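Regulatory protein SdiA (PDB 4LFU) senses acyl-homoserine lactone autoinducers of other bacteria as a LuxR-type receptor and activates transcription, notably of the ftsQAZ cell-division genes. Local coordinates at residues L15-Q18 with R19-T22; M154-L157 with V158-L162; S161-A164 with L165-L168; R167-E171 with I172-P176. All blocks are in the same frame, centred on the assembly; numbering follows the deposited sequence.

Contact 1. Residues L15-Q18 with R19-T22; sequences LRFQ and RMET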
loop_
_atom_site.group_PDB
_atom_site.type_symbol
_atom_site.label_atom_id
_atom_site.label_comp_id
_atom_site.label_asym_id
_atom_site.label_seq_id
_atom_site.Cartn_x
_atom_site.Cartn_y
_atom_site.Cartn_z
ATOM N N LEU A 15 3.405 18.538 11.967
ATOM C CA LEU A 15 2.754 19.025 13.174
ATOM C C LEU A 15 1.384 19.628 12.872
ATOM O O LEU A 15 0.418 19.326 13.573
ATOM C CB LEU A 15 3.663 19.995 13.943
ATOM C CG LEU A 15 4.600 19.317 14.955
ATOM C CD1 LEU A 15 5.827 20.201 15.308
ATOM C CD2 LEU A 15 3.819 18.894 16.237
ATOM N N ARG A 16 1.298 20.453 11.827
ATOM C CA ARG A 16 0.018 21.027 11.405
ATOM C C ARG A 16 -1.044 19.988 11.093
ATOM O O ARG A 16 -2.167 20.135 11.515
ATOM C CB ARG A 16 0.189 21.961 10.210
ATOM C CG ARG A 16 0.178 23.426 10.567
ATOM C CD ARG A 16 0.122 24.266 9.320
ATOM N NE ARG A 16 1.129 25.319 9.373
ATOM C CZ ARG A 16 1.603 25.966 8.314
ATOM N NH1 ARG A 16 1.166 25.670 7.091
ATOM N NH2 ARG A 16 2.527 26.909 8.480
ATOM N N PHE A 17 -0.696 18.934 10.362
ATOM C CA PHE A 17 -1.673 17.876 10.044
ATOM C C PHE A 17 -1.986 16.976 11.229
ATOM O O PHE A 17 -3.107 16.469 11.347
ATOM C CB PHE A 17 -1.230 17.041 8.845
ATOM C CG PHE A 17 -1.451 17.716 7.519
ATOM C CD1 PHE A 17 -2.736 17.793 6.963
ATOM C CD2 PHE A 17 -0.382 18.276 6.820
ATOM C CE1 PHE A 17 -2.946 18.405 5.744
ATOM C CE2 PHE A 17 -0.586 18.887 5.593
ATOM C CZ PHE A 17 -1.874 18.950 5.052
ATOM N N GLN A 18 -0.996 16.777 12.094
ATOM C CA GLN A 18 -1.201 16.071 13.367
ATOM C C GLN A 18 -2.290 16.740 14.218
ATOM O O GLN A 18 -3.169 16.071 14.756
ATOM C CB GLN A 18 0.102 16.012 14.181
ATOM C CG GLN A 18 0.982 14.766 13.985
ATOM C CD GLN A 18 2.388 14.925 14.619
ATOM O OE1 GLN A 18 3.395 14.491 14.046
ATOM N NE2 GLN A 18 2.451 15.569 15.798
ATOM N N ARG A 19 -2.239 18.064 14.315
ATOM C CA ARG A 19 -3.106 18.798 15.230
ATOM C C ARG A 19 -4.522 19.113 14.692
ATOM O O ARG A 19 -5.373 19.594 15.434
ATOM C CB ARG A 19 -2.374 20.055 15.752
ATOM C CG ARG A 19 -2.927 21.414 15.300
ATOM C CD ARG A 19 -2.218 21.960 14.067
ATOM N NE ARG A 19 -3.020 22.821 13.167
ATOM C CZ ARG A 19 -4.356 22.954 13.152
ATOM N NH1 ARG A 19 -5.138 22.288 14.004
ATOM N NH2 ARG A 19 -4.924 23.771 12.262
ATOM N N MET A 20 -4.786 18.826 13.416
ATOM C CA MET A 20 -6.092 19.121 12.819
ATOM C C MET A 20 -7.219 18.304 13.429
ATOM O O MET A 20 -7.037 17.126 13.737
ATOM C CB MET A 20 -6.040 18.963 11.302
ATOM C CG MET A 20 -5.407 20.180 10.650
ATOM S SD MET A 20 -4.841 19.937 8.977
ATOM C CE MET A 20 -3.563 21.195 8.884
ATOM N N GLU A 21 -8.376 18.943 13.599
ATOM C CA GLU A 21 -9.517 18.350 14.294
ATOM C C GLU A 21 -10.734 18.142 13.394
ATOM O O GLU A 21 -11.683 17.449 13.782
ATOM C CB GLU A 21 -9.933 19.221 15.485
ATOM C CG GLU A 21 -9.059 19.094 16.728
ATOM C CD GLU A 21 -9.580 19.947 17.906
ATOM O OE1 GLU A 21 -10.806 19.867 18.215
ATOM O OE2 GLU A 21 -8.762 20.690 18.527
ATOM N N THR A 22 -10.714 18.755 12.211
ATOM C CA THR A 22 -11.797 18.597 11.228
ATOM C C THR A 22 -11.294 18.386 9.785
ATOM O O THR A 22 -10.158 18.726 9.448
ATOM C CB THR A 22 -12.794 19.807 11.252
ATOM O OG1 THR A 22 -12.071 21.034 11.079
ATOM C CG2 THR A 22 -13.585 19.848 12.566
#

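Contact 2. Residues M154-L157 with V158-L162; sequences MQLL and VRESL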
loop_
_atom_site.group_PDB
_atom_site.type_symbol
_atom_site.label_atom_id
_atom_site.label_comp_id
_atom_site.label_asym_id
_atom_site.label_seq_id
_atom_site.Cartn_x
_atom_site.Cartn_y
_atom_site.Cartn_z
ATOM N N MET A 154 4.813 17.449 -2.242
ATOM C CA MET A 154 3.537 16.825 -2.532
ATOM C C MET A 154 3.486 15.396 -1.990
ATOM O O MET A 154 2.403 14.864 -1.739
ATOM C CB MET A 154 3.249 16.856 -4.027
ATOM C CG MET A 154 2.889 18.257 -4.592
ATOM S SD MET A 154 2.457 18.004 -6.324
ATOM C CE MET A 154 0.752 17.438 -6.090
ATOM N N GLN A 155 4.656 14.779 -1.818
ATOM C CA GLN A 155 4.729 13.466 -1.196
ATOM C C GLN A 155 4.150 13.518 0.188
ATOM O O GLN A 155 3.332 12.679 0.526
ATOM C CB GLN A 155 6.155 12.939 -1.115
ATOM C CG GLN A 155 6.529 11.984 -2.188
ATOM C CD GLN A 155 7.955 11.507 -2.031
ATOM O OE1 GLN A 155 8.317 10.952 -0.993
ATOM N NE2 GLN A 155 8.780 11.732 -3.059
ATOM N N LEU A 156 4.574 14.518 0.962
ATOM C CA LEU A 156 4.080 14.744 2.338
ATOM C C LEU A 156 2.616 15.171 2.396
ATOM O O LEU A 156 1.854 14.642 3.211
ATOM C CB LEU A 156 4.983 15.751 3.090
ATOM C CG LEU A 156 4.766 16.118 4.570
ATOM C CD1 LEU A 156 6.013 16.819 5.127
ATOM C CD2 LEU A 156 3.504 17.008 4.814
ATOM N N LEU A 157 2.229 16.112 1.527
ATOM C CA LEU A 157 0.854 16.657 1.482
ATOM C C LEU A 157 -0.202 15.628 1.202
ATOM O O LEU A 157 -1.240 15.641 1.836
ATOM C CB LEU A 157 0.726 17.784 0.446
ATOM C CG LEU A 157 1.482 19.067 0.803
ATOM C CD1 LEU A 157 1.492 20.033 -0.393
ATOM C CD2 LEU A 157 0.870 19.720 2.010
ATOM N N VAL A 158 0.058 14.740 0.247
ATOM C CA VAL A 158 -0.911 13.690 -0.062
ATOM C C VAL A 158 -1.007 12.682 1.084
ATOM O O VAL A 158 -2.109 12.234 1.403
ATOM C CB VAL A 158 -0.680 13.008 -1.470
ATOM C CG1 VAL A 158 0.599 12.213 -1.524
ATOM C CG2 VAL A 158 -1.875 12.124 -1.867
ATOM N N ARG A 159 0.123 12.348 1.707
ATOM C CA ARG A 159 0.135 11.363 2.783
ATOM C C ARG A 159 -0.560 11.892 4.012
ATOM O O ARG A 159 -1.487 11.278 4.520
ATOM C CB ARG A 159 1.568 10.954 3.144
ATOM C CG ARG A 159 1.634 9.740 4.054
ATOM C CD ARG A 159 2.954 9.681 4.793
ATOM N NE ARG A 159 3.112 8.420 5.519
ATOM C CZ ARG A 159 2.655 8.181 6.748
ATOM N NH1 ARG A 159 1.994 9.115 7.422
ATOM N NH2 ARG A 159 2.859 6.995 7.307
ATOM N N GLU A 160 -0.117 13.053 4.469
ATOM C CA GLU A 160 -0.603 13.642 5.738
ATOM C C GLU A 160 -2.061 14.049 5.690
ATOM O O GLU A 160 -2.791 13.820 6.658
ATOM C CB GLU A 160 0.258 14.833 6.181
ATOM C CG GLU A 160 1.691 14.444 6.534
ATOM C CD GLU A 160 1.758 13.214 7.431
ATOM O OE1 GLU A 160 1.188 13.252 8.553
ATOM O OE2 GLU A 160 2.386 12.214 7.022
ATOM N N SER A 161 -2.498 14.623 4.563
ATOM C CA SER A 161 -3.908 15.001 4.432
ATOM C C SER A 161 -4.804 13.779 4.528
ATOM O O SER A 161 -5.779 13.784 5.247
ATOM C CB SER A 161 -4.180 15.820 3.159
ATOM O OG SER A 161 -3.884 15.107 1.965
ATOM N N LEU A 162 -4.436 12.712 3.837
ATOM C CA LEU A 162 -5.242 11.505 3.841
ATOM C C LEU A 162 -5.073 10.673 5.117
ATOM O O LEU A 162 -6.009 9.990 5.517
ATOM C CB LEU A 162 -4.956 10.658 2.598
ATOM C CG LEU A 162 -5.388 11.206 1.235
ATOM C CD1 LEU A 162 -4.728 10.453 0.105
ATOM C CD2 LEU A 162 -6.892 11.173 1.099
#

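Contact 3. Residues S161-A164 with L165-L168; sequences SLMA and LMRL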
loop_
_atom_site.group_PDB
_atom_site.type_symbol
_atom_site.label_atom_id
_atom_site.label_comp_id
_atom_site.label_asym_id
_atom_site.label_seq_id
_atom_site.Cartn_x
_atom_site.Cartn_y
_atom_site.Cartn_z
ATOM N N SER A 161 -2.498 14.623 4.563
ATOM C CA SER A 161 -3.908 15.001 4.432
ATOM C C SER A 161 -4.804 13.779 4.528
ATOM O O SER A 161 -5.779 13.784 5.247
ATOM C CB SER A 161 -4.180 15.820 3.159
ATOM O OG SER A 161 -3.884 15.107 1.965
ATOM N N LEU A 162 -4.436 12.712 3.837
ATOM C CA LEU A 162 -5.242 11.505 3.841
ATOM C C LEU A 162 -5.073 10.673 5.117
ATOM O O LEU A 162 -6.009 9.990 5.517
ATOM C CB LEU A 162 -4.956 10.658 2.598
ATOM C CG LEU A 162 -5.388 11.206 1.235
ATOM C CD1 LEU A 162 -4.728 10.453 0.105
ATOM C CD2 LEU A 162 -6.892 11.173 1.099
ATOM N N MET A 163 -3.895 10.722 5.747
ATOM C CA MET A 163 -3.735 10.129 7.102
ATOM C C MET A 163 -4.557 10.869 8.161
ATOM O O MET A 163 -5.248 10.226 8.970
ATOM C CB MET A 163 -2.265 10.008 7.519
ATOM C CG MET A 163 -1.450 8.966 6.699
ATOM S SD MET A 163 -2.179 7.310 6.491
ATOM C CE MET A 163 -2.320 6.777 8.203
ATOM N N ALA A 164 -4.526 12.211 8.133
ATOM C CA ALA A 164 -5.431 13.010 8.964
ATOM C C ALA A 164 -6.886 12.635 8.724
ATOM O O ALA A 164 -7.626 12.366 9.666
ATOM C CB ALA A 164 -5.221 14.500 8.729
ATOM N N LEU A 165 -7.312 12.604 7.467
ATOM C CA LEU A 165 -8.708 12.250 7.163
ATOM C C LEU A 165 -9.092 10.822 7.566
ATOM O O LEU A 165 -10.247 10.558 7.851
ATOM C CB LEU A 165 -9.039 12.512 5.679
ATOM C CG LEU A 165 -9.025 13.980 5.223
ATOM C CD1 LEU A 165 -8.761 14.085 3.726
ATOM C CD2 LEU A 165 -10.314 14.681 5.590
ATOM N N MET A 166 -8.125 9.903 7.553
ATOM C CA MET A 166 -8.342 8.546 8.055
ATOM C C MET A 166 -8.534 8.551 9.567
ATOM O O MET A 166 -9.457 7.912 10.066
ATOM C CB MET A 166 -7.202 7.603 7.661
ATOM C CG MET A 166 -7.435 6.903 6.316
ATOM S SD MET A 166 -6.179 5.673 5.923
ATOM C CE MET A 166 -6.898 4.187 6.619
ATOM N N ARG A 167 -7.672 9.289 10.273
ATOM C CA ARG A 167 -7.785 9.502 11.722
ATOM C C ARG A 167 -9.131 10.111 12.118
ATOM O O ARG A 167 -9.707 9.712 13.114
ATOM C CB ARG A 167 -6.634 10.387 12.231
ATOM C CG ARG A 167 -6.878 10.990 13.614
ATOM C CD ARG A 167 -5.608 11.625 14.198
ATOM N NE ARG A 167 -5.157 12.802 13.450
ATOM C CZ ARG A 167 -5.757 13.992 13.483
ATOM N NH1 ARG A 167 -6.844 14.173 14.219
ATOM N NH2 ARG A 167 -5.270 15.000 12.770
ATOM N N LEU A 168 -9.619 11.052 11.308
ATOM C CA LEU A 168 -10.897 11.738 11.517
ATOM C C LEU A 168 -12.072 10.945 10.970
ATOM O O LEU A 168 -13.175 11.478 10.833
ATOM C CB LEU A 168 -10.868 13.137 10.881
ATOM C CG LEU A 168 -9.788 14.111 11.387
ATOM C CD1 LEU A 168 -9.701 15.389 10.570
ATOM C CD2 LEU A 168 -10.032 14.464 12.838
#

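Contact 4. Residues R167-E171 with I172-P176; sequences RLNDE and IVMTP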
loop_
_atom_site.group_PDB
_atom_site.type_symbol
_atom_site.label_atom_id
_atom_site.label_comp_id
_atom_site.label_asym_id
_atom_site.label_seq_id
_atom_site.Cartn_x
_atom_site.Cartn_y
_atom_site.Cartn_z
ATOM N N ARG A 167 -7.672 9.289 10.273
ATOM C CA ARG A 167 -7.785 9.502 11.722
ATOM C C ARG A 167 -9.131 10.111 12.118
ATOM O O ARG A 167 -9.707 9.712 13.114
ATOM C CB ARG A 167 -6.634 10.387 12.231
ATOM C CG ARG A 167 -6.878 10.990 13.614
ATOM C CD ARG A 167 -5.608 11.625 14.198
ATOM N NE ARG A 167 -5.157 12.802 13.450
ATOM C CZ ARG A 167 -5.757 13.992 13.483
ATOM N NH1 ARG A 167 -6.844 14.173 14.219
ATOM N NH2 ARG A 167 -5.270 15.000 12.770
ATOM N N LEU A 168 -9.619 11.052 11.308
ATOM C CA LEU A 168 -10.897 11.738 11.517
ATOM C C LEU A 168 -12.072 10.945 10.970
ATOM O O LEU A 168 -13.175 11.478 10.833
ATOM C CB LEU A 168 -10.868 13.137 10.881
ATOM C CG LEU A 168 -9.788 14.111 11.387
ATOM C CD1 LEU A 168 -9.701 15.389 10.570
ATOM C CD2 LEU A 168 -10.032 14.464 12.838
ATOM N N ASN A 169 -11.838 9.668 10.657
ATOM C CA ASN A 169 -12.879 8.757 10.157
ATOM C C ASN A 169 -13.734 9.299 8.990
ATOM O O ASN A 169 -14.926 8.971 8.865
ATOM C CB ASN A 169 -13.764 8.268 11.311
ATOM C CG ASN A 169 -14.416 6.924 11.016
ATOM O OD1 ASN A 169 -13.730 5.936 10.722
ATOM N ND2 ASN A 169 -15.753 6.880 11.087
ATOM N N ASP A 170 -13.103 10.103 8.120
ATOM C CA ASP A 170 -13.783 10.727 6.978
ATOM C C ASP A 170 -14.219 9.773 5.849
ATOM O O ASP A 170 -13.513 8.814 5.514
ATOM C CB ASP A 170 -12.956 11.871 6.413
ATOM C CG ASP A 170 -13.823 12.902 5.718
ATOM O OD1 ASP A 170 -14.150 12.718 4.528
ATOM O OD2 ASP A 170 -14.201 13.889 6.379
ATOM N N GLU A 171 -15.395 10.071 5.295
ATOM C CA GLU A 171 -16.089 9.268 4.285
ATOM C C GLU A 171 -15.288 9.176 2.975
ATOM O O GLU A 171 -15.431 8.213 2.207
ATOM C CB GLU A 171 -17.467 9.894 3.997
ATOM C CG GLU A 171 -17.333 11.405 3.673
ATOM C CD GLU A 171 -18.622 12.113 3.270
ATOM O OE1 GLU A 171 -18.563 13.357 3.135
ATOM O OE2 GLU A 171 -19.677 11.455 3.074
ATOM N N ILE A 172 -14.459 10.192 2.733
ATOM C CA ILE A 172 -13.642 10.268 1.537
ATOM C C ILE A 172 -12.657 9.094 1.479
ATOM O O ILE A 172 -12.418 8.552 0.394
ATOM C CB ILE A 172 -12.938 11.653 1.379
ATOM C CG1 ILE A 172 -12.589 11.901 -0.098
ATOM C CG2 ILE A 172 -11.740 11.816 2.353
ATOM C CD1 ILE A 172 -11.669 13.088 -0.381
ATOM N N VAL A 173 -12.135 8.685 2.638
ATOM C CA VAL A 173 -11.095 7.658 2.715
ATOM C C VAL A 173 -11.481 6.312 3.356
ATOM O O VAL A 173 -10.754 5.331 3.186
ATOM C CB VAL A 173 -9.822 8.171 3.440
ATOM C CG1 VAL A 173 -8.964 8.950 2.521
ATOM C CG2 VAL A 173 -10.176 8.994 4.676
ATOM N N MET A 174 -12.582 6.258 4.101
ATOM C CA MET A 174 -12.944 5.032 4.842
ATOM C C MET A 174 -13.656 3.952 4.014
ATOM O O MET A 174 -14.596 4.235 3.261
ATOM C CB MET A 174 -13.769 5.324 6.118
ATOM C CG MET A 174 -13.111 6.208 7.178
ATOM S SD MET A 174 -11.370 5.953 7.601
ATOM C CE MET A 174 -11.411 4.395 8.508
ATOM N N THR A 175 -13.201 2.710 4.203
ATOM C CA THR A 175 -13.777 1.525 3.557
ATOM C C THR A 175 -14.834 0.934 4.510
ATOM O O THR A 175 -14.883 1.348 5.662
ATOM C CB THR A 175 -12.663 0.499 3.172
ATOM O OG1 THR A 175 -11.742 0.328 4.269
ATOM C CG2 THR A 175 -11.889 1.003 1.979
ATOM N N PRO A 176 -15.712 0.011 4.025
ATOM C CA PRO A 176 -16.739 -0.566 4.904
ATOM C C PRO A 176 -16.144 -1.137 6.193
ATOM O O PRO A 176 -15.078 -1.775 6.169
ATOM C CB PRO A 176 -17.325 -1.699 4.056
ATOM C CG PRO A 176 -17.142 -1.245 2.669
ATOM C CD PRO A 176 -15.811 -0.551 2.663
HETATM O O HOH W 1 -16.507 5.887 2.828
#

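Contact 1. Residues L15-Q18 with R19-T22
The backbone N of Arg-19 donates to Leu-15 O at 3.0 Å, with an N-H...O angle of 146°. This bond belongs to the last turn of helix 6-19. In the same turn two carbons press on the carbonyl oxygen of Arg-16. Arg-19 CD lies 3.1 Å from Arg-16 O, and Met-20 CE lies 3.2 Å from the same oxygen. Arg-19 reaches it because its chain bends sharply at chi2 (-94°). The side chains of Arg-16 and Arg-19 then run side by side in the same direction, their guanidinium planes 58° apart. Met-20 CG sits over the centre of one face of the Arg-19 guanidinium. Beyond CG, Met-20 is extended and runs alongside Phe-17. Its SD comes 3.6 Å from Phe-17 CD1 and meets the ring obliquely, a Met-aromatic contact. Its CE lies above the same ring, offset toward the rim. Each arginine has an acidic partner on the next helix: Arg-16 pairs with Glu-29 and Arg-19 with Glu-25. The contact lies where helix 6-19 passes into the loop before helix 23-36; Met-20 touches that helix at Glu-25 and Glu-29, and Phe-17 packs against Leu-157, Glu-160 and Ser-161 of helix 147-167.

Contact 2. Residues M154-L157 with V158-L162
Leu-156 turns its CG anti to the backbone N (chi1 -176°), while Glu-160 places CG beside its own N and bends again at chi2 (-47°). These torsions bring Leu-156 CD2 to 3.6 Å from Glu-160 CG, and the two side chains cross obliquely. The methylene part of the glutamate does the touching. Its carboxylate turns to the neighbouring Arg-159, whose chain is extended as far as NE. Arg-159 NH1 forms a salt bridge with Glu-160 OE2 at 3.1 Å, on the syn side of the carboxylate and tilted out of its plane. Gln-90 of the second subunit adds a weak hydrogen bond to OE2. Residues 154-162 form about two and a half turns of helix 147-167, in the autoinducer-binding domain. The helix lies between the antiparallel sheet, reached by Met-154 and Val-158, and helices 6-19 and 23-36. Ser-161 adds a side-chain bond to the backbone ladder. Its OG donates to Leu-157 O at 2.7 Å, in the carbonyl plane. Ser-161 N reaches the same oxygen at 3.2 Å from above that plane, so two donors grip Leu-157 O. The bond from Glu-160 N to Leu-156 O is short, at 2.8 Å, and nearly straight. Val-158 CG1 rests 3.2 Å from Met-154 O and 3.4 Å from Gln-155 O, beside the bond from Val-158 N to Met-154 O.

Contact 3. Residues S161-A164 with L165-L168
Ser-161 O accepts from Leu-165 N at 2.9 Å. The Leu-165 side chain folds over the same oxygen, with CG 3.3 Å from Ser-161 O. This follows from its CG lying beside the backbone N (chi1 -66°). Leu-162 O takes the N-H of Met-166 from above the carbonyl plane. The Leu-162 side chain meets Leu-165 loosely, CD2 to CD1 at 4.3 Å, and both leucines also pack on Leu-44 of strand 41-47. Met-163 O receives Arg-167 N at 2.9 Å in a nearly straight bond. Met-163 SD lies 4.4 Å from Met-166 SD, an apolar touch. Ala-164 O accepts from Leu-168 N, and Leu-168 CG lies 3.3 Å from that oxygen. The small CB of Ala-164 lies 4.1 Å from Arg-167 NH2, which approaches obliquely. Arg-167 bends at chi3 (66°), and the same NH2 donates to Met-20 O and, weakly, to Phe-17 O. Val-26 of helix 23-36 packs against Ser-161 and Ala-164. Four successive i to i+4 backbone bonds make this the final stretch of an alpha-helix, and Leu-168 is the first residue to leave helical geometry.

Contact 4. Residues R167-E171 with I172-P176
Backbone bonds centre on Asp-170 O, which accepts from two amides. Met-174 N lies 3.1 Å from Asp-170 O, while Val-173 N reaches that oxygen at 3.2 Å from well above the carbonyl plane. The chain is thereby folded into a tight turn. One side-chain bond supports it. Asp-170 OD1 takes the N-H of Ile-172 at 3.1 Å, nearly straight (169°) and on the anti side of the carboxylate, which makes an Asx turn. Asp-170 can do this because its CG is anti to the backbone N (chi1 -154°). A water bridges the turn, donating to Glu-171 O and to Met-174 O. The remaining contacts are packing. Ile-172 CG2 lies 3.4 Å from Asp-170 OD1. Met-174, bent at chi2 and chi3, crosses Asn-169 at about a right angle, and its CE comes 3.6 Å from Asn-169 OD1. Asn-169 itself has positive phi and is the C-prime residue of a Schellman motif that ends helix 147-167. From there the turn leads toward the DNA-binding domain. Val-173 packs back on Leu-162, Leu-165 and Met-166 of that helix, Ile-172 touches Tyr-27 of helix 23-36 and Val-46 of strand 41-47, and Asp-170 also touches helix 23-36.

How the contacts relate
Contact 1 comes first along the chain, at the end of helix 6-19. Contacts 2, 3 and 4 follow much later and run on from one another. Contacts 2 and 3 share Ser-161 and Leu-162 on helix 147-167, with centres about 10 Å apart. Contacts 3 and 4 share Arg-167 and Leu-168 where that helix ends, with centres about 8 Å apart. Contact 1 lies about 9 Å from contact 3, centre to centre, and about 12 Å from contact 2. Arg-167 and the Phe-17 ring tie it to helix 147-167. Contacts 2 to 4 trace the path from the autoinducer-binding domain into the linker toward the helix-turn-helix domain; contact 1 packs beside it.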